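Isochorismatase family protein (Enterococcus faecalis, PDB 2A67) is of unknown exact function but probably acts as a hydrolase of the isochorismatase family. Local coordinates at residues L30-N34 with F67-D71; I37-R41 with L70-D76; I106-E112 with T135-L139; C129-P133 with F161-L165. All coordinates share one frame; numbering follows the deposited sequence. Where two conformers were deposited one is given.

Overall arrangement
Contacts 1 and 2 fasten one loop, the link between strands 47-52 and 77-81, to successive turns of helix 26-42; they share L70 and D71. Both are partly buried, but contact 1 rests on leucine, valine and phenylalanine packing, with one salt bridge on its solvent side, whereas contact 2 is dominated by an arginine held by two aspartates. Contacts 3 and 4 belong to the parallel sheet and share strand 128-137. Contact 3 is buried near the centre and rich in hydroxyls; contact 4 adds strand 163-164, outermost in this chain, through backbone bonds and apolar side chains. V33 packs on A107, tying contact 1 to contact 3, and K32 probably hydrogen-bonds to P133, reaching contact 4.

Contact 1: residues L30-N34 with F67-D71; sequences LDKVN and FEKLD
L30 and V33 form a ridge on helix 26-42 that fits into the loop 67-71, which leads toward strand 77-81 of the parallel alpha/beta fold. The forked end of L30 is the main bump. Its CD1 lies by the start of the F67 side chain, while CD2 enters the hollow between F67 and L70, 4.0 Å from F67 CD2. L30 crosses both partners at about a right angle, and the same methyl stands 4.0 Å from L70 CD2. Leucine suits this spot because two branches can fill two neighbouring hollows. A type I turn from F67 to L70, marked by the bond from L70 N to F67 O (3.2 Å), folds the loop back, so that F67, K69 and L70 all meet the helix. L70 returns the fit: V33 CG1, anti to the backbone N (chi1 164°), meets its CD2 at 3.5 Å. F12 packs against L30, V33 and L70 as well, so the apolar patch continues into the protein. N34 lays its flat amide against the main chain from K69 to D71, beside L70, while the carboxylate of D71 is engaged by R41. On the solvent side K69 suits a place half greasy and half charged. Its bent chain lays CD over L30 CB (4.0 Å) and then carries the ammonium to the exposed D31, where NZ and OD1 form a salt bridge of 2.9 Å whose hydrogen bond is weak.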
loop_
_atom_site.group_PDB
_atom_site.type_symbol
_atom_site.label_atom_id
_atom_site.label_comp_id
_atom_site.label_asym_id
_atom_site.label_seq_id
_atom_site.Cartn_x
_atom_site.Cartn_y
_atom_site.Cartn_z
ATOM N N LEU D 30 19.120 -6.952 10.810
ATOM C CA LEU D 30 20.228 -5.995 10.720
ATOM C C LEU D 30 21.535 -6.615 10.174
ATOM O O LEU D 30 22.285 -5.956 9.466
ATOM C CB LEU D 30 20.440 -5.312 12.074
ATOM C CG LEU D 30 19.234 -4.585 12.710
ATOM C CD1 LEU D 30 19.591 -4.119 14.182
ATOM C CD2 LEU D 30 18.658 -3.414 11.889
ATOM N N ASP D 31 21.797 -7.877 10.505
ATOM C CA ASP D 31 22.948 -8.580 9.963
ATOM C C ASP D 31 22.803 -8.739 8.444
ATOM O O ASP D 31 23.758 -8.490 7.706
ATOM C CB ASP D 31 23.077 -9.962 10.599
ATOM C CG ASP D 31 23.573 -9.899 12.015
ATOM O OD1 ASP D 31 24.321 -8.927 12.332
ATOM O OD2 ASP D 31 23.241 -10.840 12.797
ATOM N N LYS D 32 21.603 -9.118 8.000
ATOM C CA LYS D 32 21.326 -9.288 6.564
ATOM C C LYS D 32 21.396 -7.914 5.851
ATOM O O LYS D 32 21.972 -7.773 4.788
ATOM C CB LYS D 32 19.975 -10.018 6.395
ATOM C CG LYS D 32 19.653 -10.450 4.997
ATOM C CD LYS D 32 19.989 -11.945 4.738
ATOM C CE LYS D 32 18.695 -12.852 4.811
ATOM N NZ LYS D 32 18.083 -13.275 3.457
ATOM N N VAL D 33 20.853 -6.880 6.475
ATOM C CA VAL D 33 20.944 -5.511 5.924
ATOM C C VAL D 33 22.390 -5.007 5.835
ATOM O O VAL D 33 22.789 -4.445 4.807
ATOM C CB VAL D 33 20.069 -4.516 6.739
ATOM C CG1 VAL D 33 20.474 -3.039 6.437
ATOM C CG2 VAL D 33 18.582 -4.787 6.430
ATOM N N ASN D 34 23.174 -5.180 6.904
ATOM C CA ASN D 34 24.604 -4.867 6.807
ATOM C C ASN D 34 25.339 -5.599 5.630
ATOM O O ASN D 34 26.224 -5.015 5.002
ATOM C CB ASN D 34 25.292 -5.187 8.105
ATOM C CG ASN D 34 25.191 -4.048 9.122
ATOM O OD1 ASN D 34 25.483 -4.259 10.287
ATOM N ND2 ASN D 34 24.820 -2.851 8.677
ATOM N N PHE D 67 19.778 2.374 14.595
ATOM C CA PHE D 67 20.395 1.350 15.420
ATOM C C PHE D 67 21.887 1.409 15.212
ATOM O O PHE D 67 22.343 1.459 14.064
ATOM C CB PHE D 67 19.927 -0.028 14.963
ATOM C CG PHE D 67 18.484 -0.279 15.237
ATOM C CD1 PHE D 67 18.031 -0.435 16.548
ATOM C CD2 PHE D 67 17.579 -0.364 14.198
ATOM C CE1 PHE D 67 16.691 -0.678 16.810
ATOM C CE2 PHE D 67 16.235 -0.612 14.453
ATOM C CZ PHE D 67 15.790 -0.751 15.770
ATOM N N GLU D 68 22.639 1.357 16.305
ATOM C CA GLU D 68 24.101 1.431 16.259
ATOM C C GLU D 68 24.756 0.357 15.411
ATOM O O GLU D 68 25.812 0.594 14.846
ATOM C CB GLU D 68 24.680 1.293 17.666
ATOM C CG GLU D 68 24.290 2.417 18.566
ATOM C CD GLU D 68 25.394 3.425 18.713
ATOM O OE1 GLU D 68 25.925 3.923 17.685
ATOM O OE2 GLU D 68 25.731 3.708 19.878
ATOM N N LYS D 69 24.156 -0.823 15.357
ATOM C CA LYS D 69 24.757 -1.959 14.617
ATOM C C LYS D 69 24.824 -1.760 13.093
ATOM O O LYS D 69 25.602 -2.468 12.403
ATOM C CB LYS D 69 24.004 -3.260 14.926
ATOM C CG LYS D 69 24.818 -4.566 14.724
ATOM C CD LYS D 69 23.806 -5.623 14.257
ATOM C CE LYS D 69 24.100 -7.066 14.719
ATOM N NZ LYS D 69 22.843 -7.895 14.578
ATOM N N LEU D 70 24.007 -0.841 12.565
ATOM C CA LEU D 70 24.001 -0.559 11.109
ATOM C C LEU D 70 25.249 0.193 10.654
ATOM O O LEU D 70 25.649 1.168 11.283
ATOM C CB LEU D 70 22.743 0.226 10.694
ATOM C CG LEU D 70 21.400 -0.519 10.662
ATOM C CD1 LEU D 70 20.301 0.471 10.500
ATOM C CD2 LEU D 70 21.342 -1.585 9.531
ATOM N N ASP D 71 25.835 -0.265 9.543
ATOM C CA ASP D 71 27.015 0.356 8.935
ATOM C C ASP D 71 26.606 1.586 8.147
ATOM O O ASP D 71 26.170 1.494 7.009
ATOM C CB ASP D 71 27.749 -0.654 8.022
ATOM C CG ASP D 71 28.984 -0.065 7.346
ATOM O OD1 ASP D 71 29.722 0.722 7.978
ATOM O OD2 ASP D 71 29.232 -0.402 6.169
HETATM O O HOH W 1 28.329 -3.413 6.306
#

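Contact 2: residues I37-R41 with L70-D76; sequences IAVYR and LDTQPTD
A salt-bridge network of R41 with D71 and D76 ties helix 26-42 to the loop running into strand 77-81, an outer strand of this chain's parallel sheet. The R41 chain, extended from CG to NE, reaches across to the loop and offers its N-H groups within the guanidinium plane. D76 is met end-on: NH1 bonds OD1 at 2.8 Å and NH2 bonds OD2 at 2.9 Å, both through syn lone pairs, with the two flat groups only 13° from coplanar. This two-bond pairing is what mainly fixes the guanidinium's rotation. D71, in the conformer described, is gripped side-on instead. NE points almost straight (173°) at D71 OD2, 3.0 Å away but above the carboxylate plane, while NH2 gives a more bent bond to D71 O. Arginine suits the place because three nitrogens can serve two aspartates and a carbonyl at once. Beside this charged group I37 supplies apolar cover, its CD1 3.5 Å from D71 O and 4.4 Å from L70 CD2. D76 also shapes its own loop: in the type I turn from Q73 to D76, Q73 N donates to D76 OD2 at 2.8 Å, from above the carboxylate plane.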
loop_
_atom_site.group_PDB
_atom_site.type_symbol
_atom_site.label_atom_id
_atom_site.label_comp_id
_atom_site.label_asym_id
_atom_site.label_seq_id
_atom_site.Cartn_x
_atom_site.Cartn_y
_atom_site.Cartn_z
ATOM N N ILE D 37 24.333 -3.625 2.553
ATOM C CA ILE D 37 25.100 -2.381 2.627
ATOM C C ILE D 37 26.489 -2.609 2.050
ATOM O O ILE D 37 26.963 -1.834 1.235
ATOM C CB ILE D 37 25.182 -1.867 4.102
ATOM C CG1 ILE D 37 23.825 -1.223 4.471
ATOM C CG2 ILE D 37 26.329 -0.871 4.285
ATOM C CD1 ILE D 37 23.729 -0.790 5.971
ATOM N N ALA D 38 27.151 -3.654 2.518
ATOM C CA ALA D 38 28.510 -3.924 2.095
ATOM C C ALA D 38 28.587 -4.130 0.566
ATOM O O ALA D 38 29.459 -3.568 -0.081
ATOM C CB ALA D 38 29.108 -5.130 2.894
ATOM N N VAL D 39 27.617 -4.815 -0.023
ATOM C CA VAL D 39 27.593 -4.997 -1.516
ATOM C C VAL D 39 27.392 -3.636 -2.225
ATOM O O VAL D 39 28.022 -3.329 -3.221
ATOM C CB VAL D 39 26.448 -5.942 -1.934
ATOM C CG1 VAL D 39 26.175 -5.905 -3.437
ATOM C CG2 VAL D 39 26.662 -7.387 -1.422
ATOM N N TYR D 40 26.498 -2.805 -1.702
ATOM C CA TYR D 40 26.283 -1.479 -2.285
ATOM C C TYR D 40 27.524 -0.617 -2.216
ATOM O O TYR D 40 27.840 0.066 -3.198
ATOM C CB TYR D 40 25.052 -0.800 -1.632
ATOM C CG TYR D 40 23.794 -1.287 -2.287
ATOM C CD1 TYR D 40 23.299 -2.556 -1.999
ATOM C CD2 TYR D 40 23.123 -0.497 -3.215
ATOM C CE1 TYR D 40 22.162 -3.054 -2.621
ATOM C CE2 TYR D 40 21.942 -0.968 -3.827
ATOM C CZ TYR D 40 21.481 -2.237 -3.525
ATOM O OH TYR D 40 20.344 -2.728 -4.134
ATOM N N ARG D 41 28.264 -0.698 -1.109
ATOM C CA ARG D 41 29.541 0.071 -0.959
ATOM C C ARG D 41 30.588 -0.354 -1.965
ATOM O O ARG D 41 31.191 0.487 -2.640
ATOM C CB ARG D 41 30.114 -0.059 0.452
ATOM C CG ARG D 41 29.208 0.624 1.544
ATOM C CD ARG D 41 30.008 1.079 2.788
ATOM N NE ARG D 41 29.059 1.407 3.835
ATOM C CZ ARG D 41 28.199 2.421 3.777
ATOM N NH1 ARG D 41 28.225 3.288 2.756
ATOM N NH2 ARG D 41 27.351 2.602 4.767
ATOM N N LEU D 70 24.007 -0.841 12.565
ATOM C CA LEU D 70 24.001 -0.559 11.109
ATOM C C LEU D 70 25.249 0.193 10.654
ATOM O O LEU D 70 25.649 1.168 11.283
ATOM C CB LEU D 70 22.743 0.226 10.694
ATOM C CG LEU D 70 21.400 -0.519 10.662
ATOM C CD1 LEU D 70 20.301 0.471 10.500
ATOM C CD2 LEU D 70 21.342 -1.585 9.531
ATOM N N ASP D 71 25.835 -0.265 9.543
ATOM C CA ASP D 71 27.015 0.356 8.935
ATOM C C ASP D 71 26.606 1.586 8.147
ATOM O O ASP D 71 26.170 1.494 7.009
ATOM C CB ASP D 71 27.749 -0.654 8.022
ATOM C CG ASP D 71 28.984 -0.065 7.346
ATOM O OD1 ASP D 71 29.722 0.722 7.978
ATOM O OD2 ASP D 71 29.232 -0.402 6.169
ATOM N N THR D 72 26.743 2.754 8.752
ATOM C CA THR D 72 26.441 4.004 8.023
ATOM C C THR D 72 27.734 4.742 7.694
ATOM O O THR D 72 28.730 4.500 8.362
ATOM C CB THR D 72 25.505 4.935 8.829
ATOM O OG1 THR D 72 26.232 5.475 9.940
ATOM C CG2 THR D 72 24.352 4.145 9.396
ATOM N N GLN D 73 27.732 5.622 6.679
ATOM C CA GLN D 73 28.852 6.514 6.420
ATOM C C GLN D 73 28.259 7.841 6.077
ATOM O O GLN D 73 27.092 7.880 5.715
ATOM C CB GLN D 73 29.670 6.048 5.232
ATOM C CG GLN D 73 29.915 4.580 5.212
ATOM C CD GLN D 73 31.186 4.174 5.860
ATOM O OE1 GLN D 73 31.424 4.466 7.037
ATOM N NE2 GLN D 73 32.033 3.467 5.094
ATOM N N PRO D 74 29.049 8.947 6.189
ATOM C CA PRO D 74 28.571 10.317 5.900
ATOM C C PRO D 74 28.222 10.508 4.434
ATOM O O PRO D 74 27.580 11.492 4.037
ATOM C CB PRO D 74 29.766 11.209 6.293
ATOM C CG PRO D 74 30.937 10.307 6.287
ATOM C CD PRO D 74 30.452 8.940 6.654
ATOM N N THR D 75 28.619 9.502 3.690
ATOM C CA THR D 75 28.453 9.314 2.257
ATOM C C THR D 75 27.054 8.844 1.839
ATOM O O THR D 75 26.560 9.174 0.743
ATOM C CB THR D 75 29.527 8.285 1.909
ATOM O OG1 THR D 75 30.640 8.996 1.399
ATOM C CG2 THR D 75 29.063 7.131 0.963
ATOM N N ASP D 76 26.432 8.063 2.713
ATOM C CA ASP D 76 25.028 7.696 2.569
ATOM C C ASP D 76 24.090 8.911 2.493
ATOM O O ASP D 76 24.495 10.050 2.763
ATOM C CB ASP D 76 24.656 6.776 3.719
ATOM C CG ASP D 76 25.579 5.561 3.814
ATOM O OD1 ASP D 76 26.208 5.194 2.805
ATOM O OD2 ASP D 76 25.653 4.939 4.880
#

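Contact 3: residues I106-E112 with T135-L139; sequences IAGVQTE and TTSTL
G108 and T136 pair where two adjacent parallel strands, 103-109 and 128-137, reach their C-terminal ends in a beta-alpha-beta unit, close to the centre of the chain. The pairing is modest: G108 N donates to T135 O at 3.1 Å, in the carbonyl plane, and S137 N returns only a weak bond to G108 O. Glycine is needed at 108, since its backbone angles (154°/-157°) would jam a side chain against the preceding carbonyl. A cis peptide then joins V109 to Q110, the N-cap of helix 111-125. Such a non-proline cis peptide is known from relatives of the family, where it adjoins the active site, and probably does so here. The helix start stays tied to the neighbouring strand, for T111 N donates to S137 O at 3.0 Å, coming from above the carbonyl plane. The side chains of T111 and T136 cross at about a right angle and bring their OG1 atoms to 3.0 Å; either may be the donor, and T136 OG1 is also bonded to E154. E112 takes the crowded rotamer (chi1 77°) and bends at chi2, which swings OE1 back to the hydroxyl of T138. That T138 OG1 to E112 OE1 bond refines to 2.5 Å, a value to be read with caution. At the other end a water donates to I106 O and T135 OG1, and the latter also bonds T132 O. Small hydroxyl residues thus suit this buried strand end: they pair with one another, a carboxylate or a water, joining helix start to strand by directional bonds.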
loop_
_atom_site.group_PDB
_atom_site.type_symbol
_atom_site.label_atom_id
_atom_site.label_comp_id
_atom_site.label_asym_id
_atom_site.label_seq_id
_atom_site.Cartn_x
_atom_site.Cartn_y
_atom_site.Cartn_z
ATOM N N ILE D 106 14.448 -2.612 -1.200
ATOM C CA ILE D 106 13.815 -2.067 0.006
ATOM C C ILE D 106 13.905 -2.991 1.213
ATOM O O ILE D 106 13.704 -4.205 1.117
ATOM C CB ILE D 106 12.334 -1.706 -0.319
ATOM C CG1 ILE D 106 12.309 -0.587 -1.377
ATOM C CG2 ILE D 106 11.555 -1.205 0.969
ATOM C CD1 ILE D 106 11.012 -0.419 -2.169
ATOM N N ALA D 107 14.160 -2.407 2.381
ATOM C CA ALA D 107 14.167 -3.141 3.649
ATOM C C ALA D 107 13.684 -2.148 4.726
ATOM O O ALA D 107 13.710 -0.926 4.499
ATOM C CB ALA D 107 15.604 -3.647 3.965
ATOM N N GLY D 108 13.161 -2.673 5.826
ATOM C CA GLY D 108 12.965 -1.821 7.031
ATOM C C GLY D 108 11.862 -2.326 7.897
ATOM O O GLY D 108 11.494 -3.492 7.828
ATOM N N VAL D 109 11.315 -1.404 8.697
ATOM C CA VAL D 109 10.261 -1.658 9.677
ATOM C C VAL D 109 9.332 -0.434 9.634
ATOM O O VAL D 109 9.764 0.637 9.190
ATOM C CB VAL D 109 10.864 -1.809 11.137
ATOM C CG1 VAL D 109 11.950 -2.939 11.177
ATOM C CG2 VAL D 109 11.511 -0.487 11.564
ATOM N N GLN D 110 8.061 -0.589 10.006
ATOM C CA GLN D 110 7.462 -1.902 10.261
ATOM C C GLN D 110 6.885 -2.437 8.952
ATOM O O GLN D 110 6.360 -1.671 8.167
ATOM C CB GLN D 110 6.317 -1.804 11.305
ATOM C CG GLN D 110 6.850 -1.676 12.738
ATOM C CD GLN D 110 5.740 -1.363 13.708
ATOM O OE1 GLN D 110 4.911 -2.209 14.045
ATOM N NE2 GLN D 110 5.694 -0.125 14.120
ATOM N N THR D 111 6.912 -3.759 8.799
ATOM C CA THR D 111 6.393 -4.492 7.605
ATOM C C THR D 111 5.099 -3.940 7.032
ATOM O O THR D 111 5.013 -3.609 5.843
ATOM C CB THR D 111 6.102 -5.963 8.001
ATOM O OG1 THR D 111 7.299 -6.534 8.542
ATOM C CG2 THR D 111 5.536 -6.821 6.818
ATOM N N GLU D 112 4.062 -3.914 7.871
ATOM C CA GLU D 112 2.731 -3.623 7.374
ATOM C C GLU D 112 2.418 -2.125 7.275
ATOM O O GLU D 112 1.427 -1.748 6.677
ATOM C CB GLU D 112 1.670 -4.329 8.222
ATOM C CG GLU D 112 1.392 -3.648 9.598
ATOM C CD GLU D 112 2.302 -4.144 10.734
ATOM O OE1 GLU D 112 3.523 -4.305 10.533
ATOM O OE2 GLU D 112 1.787 -4.364 11.856
ATOM N N THR D 135 14.313 -9.162 5.443
ATOM C CA THR D 135 14.908 -7.874 5.767
ATOM C C THR D 135 13.793 -6.892 6.218
ATOM O O THR D 135 13.952 -5.690 6.160
ATOM C CB THR D 135 15.777 -7.292 4.597
ATOM O OG1 THR D 135 14.959 -7.210 3.425
ATOM C CG2 THR D 135 17.102 -8.130 4.361
ATOM N N THR D 136 12.642 -7.424 6.612
ATOM C CA THR D 136 11.625 -6.569 7.287
ATOM C C THR D 136 11.252 -7.182 8.627
ATOM O O THR D 136 11.449 -8.377 8.860
ATOM C CB THR D 136 10.322 -6.309 6.458
ATOM O OG1 THR D 136 9.433 -7.420 6.589
ATOM C CG2 THR D 136 10.607 -6.083 5.002
ATOM N N SER D 137 10.712 -6.355 9.523
ATOM C CA SER D 137 10.255 -6.892 10.797
ATOM C C SER D 137 9.138 -5.979 11.288
ATOM O O SER D 137 8.941 -4.881 10.749
ATOM C CB SER D 137 11.412 -6.962 11.794
ATOM O OG SER D 137 10.968 -7.338 13.091
ATOM N N THR D 138 8.415 -6.477 12.287
ATOM C CA THR D 138 7.264 -5.801 12.897
ATOM C C THR D 138 7.009 -6.438 14.279
ATOM O O THR D 138 7.834 -7.221 14.767
ATOM C CB THR D 138 6.014 -5.816 11.967
ATOM O OG1 THR D 138 5.091 -4.823 12.400
ATOM C CG2 THR D 138 5.326 -7.198 11.806
ATOM N N LEU D 139 5.882 -6.070 14.898
ATOM C CA LEU D 139 5.517 -6.417 16.286
ATOM C C LEU D 139 4.249 -7.252 16.278
ATOM O O LEU D 139 3.428 -7.111 15.357
ATOM C CB LEU D 139 5.256 -5.126 17.075
ATOM C CG LEU D 139 6.324 -4.020 17.017
ATOM C CD1 LEU D 139 5.785 -2.701 17.514
ATOM C CD2 LEU D 139 7.574 -4.381 17.808
HETATM O O HOH W 2 15.742 -6.000 1.106
HETATM O O HOH W 3 2.444 -4.604 14.360
#

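Contact 4: residues C129-P133 with F161-L165; sequences CLMTP and FLTFL
The F164 ring has P133 N in its plane at one edge, with T132 C also near that plane, while the selenium of M131, a selenomethionine, approaches obliquely. This Met-aromatic contact puts SE 4.5 Å from the ring centroid, 54° off the normal, and 3.5 Å from F164 CE1. With CG anti to the backbone N (chi1 -177°), M131 runs beside F164, both pointing the same way, and the unbranched chain of the methionine it replaces can lie along the ring. P133 slides past in the opposite direction and touches CD1 with its CG, again obliquely. The second flat group, F161, turns away from strand 128-137; its ring packs edge-to-face with H123 and also meets H83 of the second subunit. Between these rings the segments form a parallel beta ladder closing the beta-alpha-beta unit of strand 128-137, helix 146-157 and strand 163-164. T163 N donates to C129 O, M131 N to T163 O at 3.1 Å, and L165 N to M131 O at 2.8 Å, the last almost straight (171°). On the F164 side of the sheet, L162 sets CD2 against M131 CB at 3.9 Å, and both touch W157 of helix 146-157. The opposite face carries L130 and T163 side by side, CD2 to CB 4.0 Å. Threonine suits this exposed place, where a water joins its OG1 to C129 O.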
loop_
_atom_site.group_PDB
_atom_site.type_symbol
_atom_site.label_atom_id
_atom_site.label_comp_id
_atom_site.label_asym_id
_atom_site.label_seq_id
_atom_site.Cartn_x
_atom_site.Cartn_y
_atom_site.Cartn_z
ATOM N N CYS D 129 11.074 -2.457 -8.105
ATOM C CA CYS D 129 11.356 -2.737 -6.690
ATOM C C CYS D 129 11.878 -4.148 -6.523
ATOM O O CYS D 129 11.433 -5.067 -7.249
ATOM C CB CYS D 129 10.107 -2.516 -5.832
ATOM S SG CYS D 129 9.601 -0.779 -5.966
ATOM N N LEU D 130 12.830 -4.274 -5.587
ATOM C CA LEU D 130 13.512 -5.532 -5.231
ATOM C C LEU D 130 13.529 -5.666 -3.713
ATOM O O LEU D 130 13.455 -4.684 -3.028
ATOM C CB LEU D 130 14.969 -5.496 -5.698
ATOM C CG LEU D 130 15.175 -5.215 -7.208
ATOM C CD1 LEU D 130 16.655 -5.002 -7.432
ATOM C CD2 LEU D 130 14.591 -6.296 -8.116
HETATM N N MSE D 131 13.657 -6.879 -3.206
HETATM C CA MSE D 131 13.815 -7.093 -1.788
HETATM C C MSE D 131 14.666 -8.331 -1.477
HETATM O O MSE D 131 14.477 -9.382 -2.072
HETATM C CB MSE D 131 12.451 -7.300 -1.160
HETATM C CG MSE D 131 12.521 -7.453 0.339
HETATM SE SE MSE D 131 10.723 -7.260 1.160
HETATM C CE MSE D 131 10.742 -5.343 1.578
ATOM N N THR D 132 15.566 -8.220 -0.516
ATOM C CA THR D 132 16.272 -9.397 0.001
ATOM C C THR D 132 15.323 -10.041 1.010
ATOM O O THR D 132 14.797 -9.354 1.905
ATOM C CB THR D 132 17.637 -8.978 0.634
ATOM O OG1 THR D 132 18.503 -8.529 -0.407
ATOM C CG2 THR D 132 18.320 -10.114 1.404
ATOM N N PRO D 133 15.110 -11.353 0.890
ATOM C CA PRO D 133 14.311 -12.047 1.887
ATOM C C PRO D 133 14.776 -11.767 3.323
ATOM O O PRO D 133 15.965 -11.564 3.553
ATOM C CB PRO D 133 14.565 -13.534 1.517
ATOM C CG PRO D 133 14.712 -13.478 0.029
ATOM C CD PRO D 133 15.605 -12.282 -0.152
ATOM N N PHE D 161 4.454 -6.330 -6.703
ATOM C CA PHE D 161 5.090 -5.035 -6.535
ATOM C C PHE D 161 6.606 -5.087 -6.681
ATOM O O PHE D 161 7.233 -4.044 -6.941
ATOM C CB PHE D 161 4.792 -4.394 -5.146
ATOM C CG PHE D 161 3.313 -4.124 -4.903
ATOM C CD1 PHE D 161 2.657 -3.097 -5.557
ATOM C CD2 PHE D 161 2.601 -4.887 -4.002
ATOM C CE1 PHE D 161 1.278 -2.878 -5.347
ATOM C CE2 PHE D 161 1.224 -4.670 -3.779
ATOM C CZ PHE D 161 0.564 -3.684 -4.479
ATOM N N LEU D 162 7.193 -6.250 -6.387
ATOM C CA LEU D 162 8.667 -6.357 -6.306
ATOM C C LEU D 162 9.102 -7.799 -6.615
ATOM O O LEU D 162 8.282 -8.702 -6.712
ATOM C CB LEU D 162 9.215 -5.854 -4.936
ATOM C CG LEU D 162 8.707 -6.506 -3.616
ATOM C CD1 LEU D 162 9.254 -7.956 -3.479
ATOM C CD2 LEU D 162 9.188 -5.667 -2.431
ATOM N N THR D 163 10.397 -7.983 -6.822
ATOM C CA THR D 163 10.960 -9.307 -6.962
ATOM C C THR D 163 11.798 -9.572 -5.743
ATOM O O THR D 163 12.668 -8.760 -5.433
ATOM C CB THR D 163 11.929 -9.345 -8.206
ATOM O OG1 THR D 163 11.244 -8.900 -9.385
ATOM C CG2 THR D 163 12.481 -10.795 -8.445
ATOM N N PHE D 164 11.633 -10.748 -5.121
ATOM C CA PHE D 164 12.553 -11.172 -4.080
ATOM C C PHE D 164 13.825 -11.660 -4.694
ATOM O O PHE D 164 13.786 -12.418 -5.642
ATOM C CB PHE D 164 11.944 -12.250 -3.200
ATOM C CG PHE D 164 11.054 -11.647 -2.108
ATOM C CD1 PHE D 164 11.602 -11.253 -0.906
ATOM C CD2 PHE D 164 9.700 -11.450 -2.353
ATOM C CE1 PHE D 164 10.781 -10.606 0.099
ATOM C CE2 PHE D 164 8.857 -10.857 -1.361
ATOM C CZ PHE D 164 9.420 -10.469 -0.148
ATOM N N LEU D 165 14.943 -11.185 -4.150
ATOM C CA LEU D 165 16.243 -11.539 -4.639
ATOM C C LEU D 165 16.670 -12.933 -4.189
ATOM O O LEU D 165 16.231 -13.426 -3.140
ATOM C CB LEU D 165 17.234 -10.475 -4.150
ATOM C CG LEU D 165 16.971 -9.094 -4.788
ATOM C CD1 LEU D 165 17.959 -8.083 -4.228
ATOM C CD2 LEU D 165 17.037 -9.108 -6.318
HETATM O O HOH W 4 8.629 -3.476 -9.236
HETATM O O HOH W 5 11.131 -6.236 -9.599
#